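Local coordinates for protein hydroquinone dioxygenase small subunit (Pseudomonas sp., PDB 4ZXA) that probably serves as the small, cupin-fold subunit of a two-subunit, iron-dependent hydroquinone 1,2-dioxygenase that cleaves the aromatic ring of hydroquinone, at residues A15-V25 with F37-Q45. Sequence-based numbering, arbitrary orientation.
Sequences ASLDNFRKGTV and FSNIFEVAQ
Phe20 packs against Phe41 where the 15-25 segment passes the short helix 40-45. The backbone of Ala15 and Ser16 runs over one face of the Phe41 ring, while CG1 of Ile40 covers the opposite face; Ala15 CB lies 3.5 Å from Phe41 CE2. Phe20 has its CG wedged between its own backbone N and carbonyl carbon (chi1 66°), a turn that lays the ring over the first turn of the helix, with CZ 3.6 Å from Glu42 CA and CD1 3.7 Å from Phe41 CB. Gln45 NE2 comes to the edge of this ring near Phe20 CE1, the amide plane 57° from the ring plane. Leu17 adds CD2, 3.8 Å from Ala44 CB. With an alanine at Phe41 the ring would be gone, which would probably leave a gap between the Ala15-Ser16 backbone and Ile40 CG1.

In the cupin subunit these segments lie outside the barrel, and the helix packs on strands 61-69 and 145-153. Thr24, Val25, Ser38 and Asn39 pair antiparallel with a strand of the large subunit, a ladder that crosses the interface. At the far end of the contact Val25 CG2 makes a CH-pi contact, 3.7 Å from the Phe37 ring centroid.

Among the polar contacts, Asn39 is the N-cap: its OD1 accepts from Phe41 N (2.8 Å) and, less closely, Glu42 N, which approach from opposite faces of the amide plane, while ND2 hydrogen-bonds to OD1 of Asp293 in the chain of the large subunit. The Lys22 chain runs past Asn39 CB and bends at chi3 before its NZ forms a salt bridge with Glu42 OE1, and a water links the same NZ to Phe37 O.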
loop_
_atom_site.group_PDB
_atom_site.type_symbol
_atom_site.label_atom_id
_atom_site.label_comp_id
_atom_site.label_asym_id
_atom_site.label_seq_id
_atom_site.Cartn_x
_atom_site.Cartn_y
_atom_site.Cartn_z
ATOM N N ALA A 15 -20.488 2.282 -23.886
ATOM C CA ALA A 15 -20.999 3.523 -24.439
ATOM C C ALA A 15 -21.568 3.263 -25.824
ATOM O O ALA A 15 -21.455 2.153 -26.355
ATOM C CB ALA A 15 -19.911 4.584 -24.484
ATOM N N SER A 16 -22.211 4.278 -26.391
ATOM C CA SER A 16 -22.742 4.189 -27.751
ATOM C C SER A 16 -22.751 5.576 -28.366
ATOM O O SER A 16 -22.465 6.550 -27.687
ATOM C CB SER A 16 -24.158 3.599 -27.745
ATOM O OG SER A 16 -25.059 4.447 -27.045
ATOM N N LEU A 17 -23.082 5.655 -29.648
ATOM C CA LEU A 17 -23.267 6.940 -30.321
ATOM C C LEU A 17 -24.350 7.801 -29.643
ATOM O O LEU A 17 -24.233 9.032 -29.564
ATOM C CB LEU A 17 -23.642 6.712 -31.788
ATOM C CG LEU A 17 -22.542 6.424 -32.804
ATOM C CD1 LEU A 17 -23.136 5.964 -34.124
ATOM C CD2 LEU A 17 -21.694 7.668 -33.024
ATOM N N ASP A 18 -25.403 7.147 -29.161
ATOM C CA ASP A 18 -26.535 7.845 -28.535
ATOM C C ASP A 18 -26.238 8.251 -27.104
ATOM O O ASP A 18 -26.924 9.111 -26.530
ATOM C CB ASP A 18 -27.791 6.963 -28.536
ATOM C CG ASP A 18 -28.513 6.984 -29.862
ATOM O OD1 ASP A 18 -28.160 7.835 -30.723
ATOM O OD2 ASP A 18 -29.436 6.152 -30.037
ATOM N N ASN A 19 -25.226 7.614 -26.524
ATOM C CA ASN A 19 -24.978 7.756 -25.106
ATOM C C ASN A 19 -23.520 7.491 -24.784
ATOM O O ASN A 19 -23.089 6.341 -24.714
ATOM C CB ASN A 19 -25.886 6.802 -24.325
ATOM C CG ASN A 19 -25.733 6.947 -22.834
ATOM O OD1 ASN A 19 -25.333 8.007 -22.335
ATOM N ND2 ASN A 19 -26.042 5.883 -22.103
ATOM N N PHE A 20 -22.757 8.564 -24.607
ATOM C CA PHE A 20 -21.366 8.444 -24.215
ATOM C C PHE A 20 -20.956 9.611 -23.350
ATOM O O PHE A 20 -21.546 10.687 -23.420
ATOM C CB PHE A 20 -20.453 8.357 -25.443
ATOM C CG PHE A 20 -20.428 9.602 -26.275
ATOM C CD1 PHE A 20 -21.253 9.729 -27.380
ATOM C CD2 PHE A 20 -19.568 10.639 -25.967
ATOM C CE1 PHE A 20 -21.222 10.871 -28.161
ATOM C CE2 PHE A 20 -19.532 11.779 -26.740
ATOM C CZ PHE A 20 -20.365 11.898 -27.840
ATOM N N ARG A 21 -19.934 9.393 -22.536
ATOM C CA ARG A 21 -19.416 10.438 -21.665
ATOM C C ARG A 21 -17.898 10.439 -21.744
ATOM O O ARG A 21 -17.240 9.574 -21.164
ATOM C CB ARG A 21 -19.875 10.202 -20.221
ATOM C CG ARG A 21 -19.278 11.174 -19.215
ATOM C CD ARG A 21 -19.784 10.939 -17.794
ATOM N NE ARG A 21 -20.318 12.183 -17.255
ATOM C CZ ARG A 21 -21.572 12.592 -17.441
ATOM N NH1 ARG A 21 -22.424 11.841 -18.136
ATOM N NH2 ARG A 21 -21.978 13.749 -16.927
ATOM N N LYS A 22 -17.342 11.402 -22.468
ATOM C CA LYS A 22 -15.895 11.460 -22.620
ATOM C C LYS A 22 -15.226 11.562 -21.265
ATOM O O LYS A 22 -15.745 12.199 -20.354
ATOM C CB LYS A 22 -15.463 12.630 -23.499
ATOM C CG LYS A 22 -13.954 12.710 -23.679
ATOM C CD LYS A 22 -13.580 13.397 -24.985
ATOM C CE LYS A 22 -13.922 14.870 -24.929
ATOM N NZ LYS A 22 -13.689 15.535 -26.227
ATOM N N GLY A 23 -14.074 10.923 -21.132
ATOM C CA GLY A 23 -13.313 11.015 -19.905
ATOM C C GLY A 23 -12.740 12.403 -19.769
ATOM O O GLY A 23 -13.192 13.332 -20.431
ATOM N N THR A 24 -11.736 12.536 -18.912
ATOM C CA THR A 24 -11.103 13.815 -18.636
ATOM C C THR A 24 -9.582 13.698 -18.459
ATOM O O THR A 24 -9.069 12.766 -17.821
ATOM C CB THR A 24 -11.682 14.442 -17.361
ATOM O OG1 THR A 24 -11.416 13.576 -16.249
ATOM C CG2 THR A 24 -13.195 14.627 -17.505
ATOM N N VAL A 25 -8.864 14.654 -19.031
ATOM C CA VAL A 25 -7.450 14.795 -18.765
ATOM C C VAL A 25 -7.257 15.979 -17.832
ATOM O O VAL A 25 -7.394 17.131 -18.235
ATOM C CB VAL A 25 -6.637 15.002 -20.066
ATOM C CG1 VAL A 25 -5.242 15.535 -19.748
ATOM C CG2 VAL A 25 -6.545 13.698 -20.859
ATOM N N PHE A 37 -5.812 12.804 -26.726
ATOM C CA PHE A 37 -6.965 12.243 -26.025
ATOM C C PHE A 37 -8.282 12.478 -26.760
ATOM O O PHE A 37 -8.775 13.605 -26.805
ATOM C CB PHE A 37 -7.049 12.861 -24.633
ATOM C CG PHE A 37 -7.922 12.097 -23.684
ATOM C CD1 PHE A 37 -7.388 11.091 -22.896
ATOM C CD2 PHE A 37 -9.280 12.389 -23.575
ATOM C CE1 PHE A 37 -8.193 10.379 -22.008
ATOM C CE2 PHE A 37 -10.094 11.687 -22.694
ATOM C CZ PHE A 37 -9.550 10.680 -21.906
ATOM N N SER A 38 -8.850 11.424 -27.333
ATOM C CA SER A 38 -10.165 11.538 -27.959
ATOM C C SER A 38 -11.114 10.454 -27.456
ATOM O O SER A 38 -10.788 9.710 -26.540
ATOM C CB SER A 38 -10.047 11.468 -29.480
ATOM O OG SER A 38 -9.735 10.156 -29.904
ATOM N N ASN A 39 -12.296 10.371 -28.056
ATOM C CA ASN A 39 -13.272 9.346 -27.697
ATOM C C ASN A 39 -13.960 8.847 -28.962
ATOM O O ASN A 39 -14.496 9.642 -29.727
ATOM C CB ASN A 39 -14.291 9.919 -26.722
ATOM C CG ASN A 39 -15.358 8.925 -26.353
ATOM O OD1 ASN A 39 -16.204 8.573 -27.181
ATOM N ND2 ASN A 39 -15.342 8.470 -25.100
ATOM N N ILE A 40 -13.933 7.538 -29.192
ATOM C CA ILE A 40 -14.334 6.996 -30.492
ATOM C C ILE A 40 -15.806 7.304 -30.820
ATOM O O ILE A 40 -16.214 7.344 -31.983
ATOM C CB ILE A 40 -14.077 5.471 -30.608
ATOM C CG1 ILE A 40 -14.849 4.694 -29.538
ATOM C CG2 ILE A 40 -12.594 5.151 -30.511
ATOM C CD1 ILE A 40 -14.877 3.206 -29.815
ATOM N N PHE A 41 -16.598 7.532 -29.784
ATOM C CA PHE A 41 -18.000 7.794 -29.985
ATOM C C PHE A 41 -18.220 9.238 -30.403
ATOM O O PHE A 41 -18.919 9.495 -31.376
ATOM C CB PHE A 41 -18.818 7.352 -28.768
ATOM C CG PHE A 41 -18.746 5.877 -28.539
ATOM C CD1 PHE A 41 -19.357 5.011 -29.418
ATOM C CD2 PHE A 41 -18.002 5.351 -27.495
ATOM C CE1 PHE A 41 -19.257 3.648 -29.246
ATOM C CE2 PHE A 41 -17.906 3.979 -27.310
ATOM C CZ PHE A 41 -18.531 3.128 -28.190
ATOM N N GLU A 42 -17.596 10.169 -29.698
ATOM C CA GLU A 42 -17.581 11.547 -30.158
ATOM C C GLU A 42 -17.064 11.604 -31.595
ATOM O O GLU A 42 -17.655 12.264 -32.458
ATOM C CB GLU A 42 -16.732 12.436 -29.236
ATOM C CG GLU A 42 -16.882 13.921 -29.522
ATOM C CD GLU A 42 -16.327 14.784 -28.412
ATOM O OE1 GLU A 42 -15.177 14.545 -27.974
ATOM O OE2 GLU A 42 -17.054 15.698 -27.961
ATOM N N VAL A 43 -15.974 10.897 -31.861
ATOM C CA VAL A 43 -15.399 10.918 -33.202
ATOM C C VAL A 43 -16.377 10.455 -34.305
ATOM O O VAL A 43 -16.564 11.147 -35.306
ATOM C CB VAL A 43 -14.056 10.145 -33.285
ATOM C CG1 VAL A 43 -13.671 9.894 -34.746
ATOM C CG2 VAL A 43 -12.943 10.919 -32.570
ATOM N N ALA A 44 -16.981 9.284 -34.123
ATOM C CA ALA A 44 -17.931 8.761 -35.095
ATOM C C ALA A 44 -19.161 9.670 -35.208
ATOM O O ALA A 44 -19.765 9.797 -36.275
ATOM C CB ALA A 44 -18.347 7.336 -34.725
ATOM N N GLN A 45 -19.516 10.311 -34.099
ATOM C CA GLN A 45 -20.695 11.153 -34.063
ATOM C C GLN A 45 -20.509 12.350 -34.969
ATOM O O GLN A 45 -21.484 12.929 -35.433
ATOM C CB GLN A 45 -20.972 11.629 -32.640
ATOM C CG GLN A 45 -22.239 12.481 -32.484
ATOM C CD GLN A 45 -22.315 13.169 -31.119
ATOM O OE1 GLN A 45 -21.568 14.116 -30.843
ATOM N NE2 GLN A 45 -23.207 12.683 -30.254
HETATM O O HOH W 1 -11.207 15.177 -27.222
#